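PDB 3IPZ: monothiol glutaredoxin-S14, chloroplastic from Arabidopsis thaliana, which probably serves as a carrier or donor of iron-sulfur clusters in the chloroplast, and forms a [2Fe-2S]-bridged homodimer or a cluster-binding heterodimer with BOLA1. Local coordinates for residues 76-80 / 81-85; 100-103 / 104-107. One frame throughout, in Å; residues are numbered along the deposited sequence.

Interaction 1 is the beta hairpin 76-85 at one edge of the glutaredoxin sheet; interaction 2 is a turn-to-turn contact within the C-terminal helix 98-108, which lies against one face of that hairpin. Their centres are about 11 Å apart, and they meet directly: Phe84 CE1 packs on Glu102 CG at 3.4 Å, and Ile79 CG2 on Ala106 CB at 3.5 Å. The opposite face of the hairpin, with Tyr78 and Phe83, looks to helix 59-69. Gln76 comes nearest the glutathione site, its side chain about 3 Å from that of Phe74, its near neighbour in sequence, and about 5 Å from that of Lys66, residues inferred, Phe74 by similarity, to bind glutathione. Interaction 2 lies away from the annotated sites.

Interaction 1. Residues 76-80 / 81-85; sequences QLYIG and GEFFG
With CG of Tyr78 swung beside its own backbone N (chi1 -84°) and CG of Phe83 anti to its N (chi1 173°), the tyrosine ring lies across the base of the phenylalanine in the beta hairpin 76-85. Phe83 CA sits over one face of the Tyr78 ring, 3.7 Å from its centroid, a CH-pi contact, while Tyr78 CE2 meets Phe83 CB at 3.5 Å. The two ring planes are 53° apart. Farther out, Phe83 CE1 touches CG of Gln76. On the side of the hairpin where Ile79 points, its CD1 lies over one face of the Phe84 ring, 4.2 Å from the centroid.

Ile79 and Glu82 exchange backbone bonds around a type I' turn, where positive phi at Gly80 and Gly81 favours glycine. At the other end, Leu77 O faces two successive amides, a classic bulge: Phe84 N binds it at 2.7 Å, Gly85 N only weakly at 3.5 Å. Gly85 O in turn accepts Leu77 N.

The Tyr78 hydroxyl and Gln76 OE1 both hydrogen-bond to Ser69 OG, tying the hairpin to helix 59-69. Replacing Tyr78 by an alanine is likely to uncover Phe83 CA and CB and leave Ser69 OG without one of these partners. Backbone bonds thus set the register, while Ser69, and Thr73 O for Gln76 NE2, satisfy the buried polar ends and apolar parts pack against helices on both faces.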
loop_
_atom_site.group_PDB
_atom_site.type_symbol
_atom_site.label_atom_id
_atom_site.label_comp_id
_atom_site.label_asym_id
_atom_site.label_seq_id
_atom_site.Cartn_x
_atom_site.Cartn_y
_atom_site.Cartn_z
ATOM N N GLN A 76 -0.268 -3.738 1.989
ATOM C CA GLN A 76 -0.921 -3.589 0.705
ATOM C C GLN A 76 -0.328 -2.296 0.147
ATOM O O GLN A 76 -0.441 -1.242 0.764
ATOM C CB GLN A 76 -2.440 -3.455 0.876
ATOM C CG GLN A 76 -3.169 -4.783 0.945
ATOM C CD GLN A 76 -4.677 -4.636 1.053
ATOM O OE1 GLN A 76 -5.259 -3.666 0.569
ATOM N NE2 GLN A 76 -5.318 -5.617 1.675
ATOM N N LEU A 77 0.305 -2.384 -1.017
ATOM C CA LEU A 77 0.933 -1.225 -1.635
ATOM C C LEU A 77 0.183 -0.713 -2.845
ATOM O O LEU A 77 -0.189 -1.475 -3.733
ATOM C CB LEU A 77 2.369 -1.564 -2.050
ATOM C CG LEU A 77 3.235 -0.474 -2.704
ATOM C CD1 LEU A 77 3.484 0.670 -1.716
ATOM C CD2 LEU A 77 4.567 -1.085 -3.142
ATOM N N TYR A 78 -0.050 0.592 -2.868
ATOM C CA TYR A 78 -0.717 1.229 -3.993
ATOM C C TYR A 78 0.260 2.206 -4.665
ATOM O O TYR A 78 1.030 2.907 -3.988
ATOM C CB TYR A 78 -1.970 1.985 -3.527
ATOM C CG TYR A 78 -3.201 1.113 -3.399
ATOM C CD1 TYR A 78 -3.403 0.298 -2.275
ATOM C CD2 TYR A 78 -4.162 1.091 -4.418
ATOM C CE1 TYR A 78 -4.545 -0.522 -2.173
ATOM C CE2 TYR A 78 -5.291 0.286 -4.330
ATOM C CZ TYR A 78 -5.480 -0.519 -3.209
ATOM O OH TYR A 78 -6.592 -1.332 -3.158
ATOM N N ILE A 79 0.232 2.237 -5.995
ATOM C CA ILE A 79 1.093 3.126 -6.765
ATOM C C ILE A 79 0.261 3.682 -7.903
ATOM O O ILE A 79 -0.342 2.915 -8.659
ATOM C CB ILE A 79 2.307 2.377 -7.360
ATOM C CG1 ILE A 79 3.139 1.753 -6.246
ATOM C CG2 ILE A 79 3.176 3.336 -8.150
ATOM C CD1 ILE A 79 4.119 0.671 -6.699
ATOM N N GLY A 80 0.227 5.012 -8.018
ATOM C CA GLY A 80 -0.552 5.642 -9.069
ATOM C C GLY A 80 -2.036 5.366 -8.894
ATOM O O GLY A 80 -2.804 5.410 -9.858
ATOM N N GLY A 81 -2.443 5.070 -7.662
ATOM C CA GLY A 81 -3.845 4.807 -7.386
ATOM C C GLY A 81 -4.327 3.418 -7.760
ATOM O O GLY A 81 -5.532 3.154 -7.725
ATOM N N GLU A 82 -3.404 2.533 -8.127
ATOM C CA GLU A 82 -3.759 1.160 -8.488
ATOM C C GLU A 82 -3.087 0.221 -7.509
ATOM O O GLU A 82 -1.937 0.439 -7.135
ATOM C CB GLU A 82 -3.294 0.822 -9.909
ATOM C CG GLU A 82 -3.921 1.699 -10.992
ATOM C CD GLU A 82 -5.423 1.474 -11.139
ATOM O OE1 GLU A 82 -6.094 2.317 -11.783
ATOM O OE2 GLU A 82 -5.932 0.455 -10.619
ATOM N N PHE A 83 -3.807 -0.813 -7.079
ATOM C CA PHE A 83 -3.250 -1.776 -6.141
ATOM C C PHE A 83 -2.082 -2.517 -6.810
ATOM O O PHE A 83 -2.247 -3.151 -7.852
ATOM C CB PHE A 83 -4.334 -2.763 -5.704
ATOM C CG PHE A 83 -3.821 -3.898 -4.874
ATOM C CD1 PHE A 83 -3.173 -3.658 -3.667
ATOM C CD2 PHE A 83 -3.962 -5.214 -5.312
ATOM C CE1 PHE A 83 -2.659 -4.724 -2.898
ATOM C CE2 PHE A 83 -3.454 -6.279 -4.556
ATOM C CZ PHE A 83 -2.799 -6.027 -3.344
ATOM N N PHE A 84 -0.900 -2.428 -6.210
ATOM C CA PHE A 84 0.267 -3.092 -6.771
ATOM C C PHE A 84 0.421 -4.512 -6.240
ATOM O O PHE A 84 0.659 -5.432 -7.009
ATOM C CB PHE A 84 1.538 -2.298 -6.473
ATOM C CG PHE A 84 2.739 -2.818 -7.187
ATOM C CD1 PHE A 84 2.908 -2.578 -8.554
ATOM C CD2 PHE A 84 3.680 -3.593 -6.513
ATOM C CE1 PHE A 84 3.986 -3.103 -9.241
ATOM C CE2 PHE A 84 4.771 -4.128 -7.193
ATOM C CZ PHE A 84 4.927 -3.886 -8.558
ATOM N N GLY A 85 0.296 -4.695 -4.929
ATOM C CA GLY A 85 0.413 -6.036 -4.383
ATOM C C GLY A 85 0.729 -6.085 -2.906
ATOM O O GLY A 85 0.926 -5.040 -2.273
#

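Interaction 2. Residues 100-103 / 104-107; sequences QEEV and EKAM
Val103 and Met107 stand one turn apart in the C-terminal alpha-helix of the glutaredoxin fold, side by side and pointing the same way. Four successive i to i+4 backbone bonds carry the helix through this stretch, from Gln100 O to Glu104 N and on to Val103 O with Met107 N, the last 2.7 Å long.

The close-packed side is apolar. Val103 CG1, anti to the backbone N (chi1 174°), meets Met107 CE at 3.3 Å; the methionine chain bends at both chi2 and chi3 to bring its terminal methyl there. Next to this pair, the side chain of Val103 touches Val48 and that of Met107 touches Pro49, so the helix is packed against the loop ahead of strand 51-54. Ala106, buried like Val103, sets its CB 3.3 Å from Val103 O, and this methyl group also faces the hairpin.

The charged side is looser. Glu104 is exposed, but the inner part of its chain runs back along the preceding turn, with CG 3.4 Å from Gln100 O. Lys105 is fully extended and lies alongside Glu102, whose chain bends at chi2 and turns its carboxylate to the lysine. The resulting salt bridge is long and probably contributes less than a close ion pair would. The lysine's aliphatic part is as near as its charge: Glu102 OE2 lies 3.7 Å from Lys105 CD and 3.8 Å from Lys105 NZ.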
loop_
_atom_site.group_PDB
_atom_site.type_symbol
_atom_site.label_atom_id
_atom_site.label_comp_id
_atom_site.label_asym_id
_atom_site.label_seq_id
_atom_site.Cartn_x
_atom_site.Cartn_y
_atom_site.Cartn_z
ATOM N N GLN A 100 10.526 -0.538 -9.285
ATOM C CA GLN A 100 11.100 0.755 -9.636
ATOM C C GLN A 100 10.465 1.322 -10.899
ATOM O O GLN A 100 10.131 2.509 -10.960
ATOM C CB GLN A 100 12.613 0.632 -9.804
ATOM C CG GLN A 100 13.322 0.202 -8.529
ATOM C CD GLN A 100 13.358 -1.316 -8.310
ATOM O OE1 GLN A 100 12.413 -2.045 -8.634
ATOM N NE2 GLN A 100 14.455 -1.789 -7.733
ATOM N N GLU A 101 10.287 0.473 -11.904
ATOM C CA GLU A 101 9.665 0.924 -13.135
ATOM C C GLU A 101 8.310 1.542 -12.835
ATOM O O GLU A 101 7.996 2.637 -13.322
ATOM C CB GLU A 101 9.475 -0.242 -14.097
ATOM C CG GLU A 101 10.703 -0.586 -14.920
ATOM C CD GLU A 101 10.455 -1.772 -15.829
ATOM O OE1 GLU A 101 9.416 -1.774 -16.526
ATOM O OE2 GLU A 101 11.296 -2.696 -15.842
ATOM N N GLU A 102 7.512 0.832 -12.031
ATOM C CA GLU A 102 6.177 1.283 -11.659
ATOM C C GLU A 102 6.159 2.612 -10.928
ATOM O O GLU A 102 5.321 3.472 -11.215
ATOM C CB GLU A 102 5.475 0.239 -10.792
ATOM C CG GLU A 102 4.551 -0.661 -11.570
ATOM C CD GLU A 102 3.495 0.119 -12.319
ATOM O OE1 GLU A 102 2.642 0.766 -11.666
ATOM O OE2 GLU A 102 3.526 0.088 -13.566
ATOM N N VAL A 103 7.068 2.768 -9.975
ATOM C CA VAL A 103 7.147 3.996 -9.203
ATOM C C VAL A 103 7.518 5.173 -10.105
ATOM O O VAL A 103 6.885 6.222 -10.043
ATOM C CB VAL A 103 8.181 3.872 -8.075
ATOM C CG1 VAL A 103 8.352 5.215 -7.387
ATOM C CG2 VAL A 103 7.736 2.800 -7.064
ATOM N N GLU A 104 8.539 4.987 -10.940
ATOM C CA GLU A 104 8.991 6.024 -11.865
ATOM C C GLU A 104 7.838 6.456 -12.745
ATOM O O GLU A 104 7.553 7.649 -12.874
ATOM C CB GLU A 104 10.139 5.502 -12.731
ATOM C CG GLU A 104 11.482 5.432 -12.010
ATOM C CD GLU A 104 12.565 4.755 -12.844
ATOM O OE1 GLU A 104 12.468 4.776 -14.093
ATOM O OE2 GLU A 104 13.520 4.213 -12.245
ATOM N N LYS A 105 7.169 5.480 -13.349
ATOM C CA LYS A 105 6.016 5.757 -14.198
ATOM C C LYS A 105 5.017 6.634 -13.434
ATOM O O LYS A 105 4.499 7.608 -13.968
ATOM C CB LYS A 105 5.360 4.434 -14.605
ATOM C CG LYS A 105 3.984 4.556 -15.251
ATOM C CD LYS A 105 3.415 3.172 -15.554
ATOM C CE LYS A 105 1.952 3.231 -15.978
ATOM N NZ LYS A 105 1.385 1.864 -16.188
ATOM N N ALA A 106 4.774 6.287 -12.172
ATOM C CA ALA A 106 3.846 7.022 -11.325
ATOM C C ALA A 106 4.323 8.445 -11.036
ATOM O O ALA A 106 3.570 9.404 -11.184
ATOM C CB ALA A 106 3.635 6.269 -10.010
ATOM N N MET A 107 5.579 8.563 -10.620
ATOM C CA MET A 107 6.187 9.845 -10.294
ATOM C C MET A 107 6.226 10.813 -11.475
ATOM O O MET A 107 6.156 12.028 -11.295
ATOM C CB MET A 107 7.610 9.622 -9.811
ATOM C CG MET A 107 7.930 10.356 -8.550
ATOM S SD MET A 107 7.356 9.421 -7.164
ATOM C CE MET A 107 8.805 8.424 -6.896
#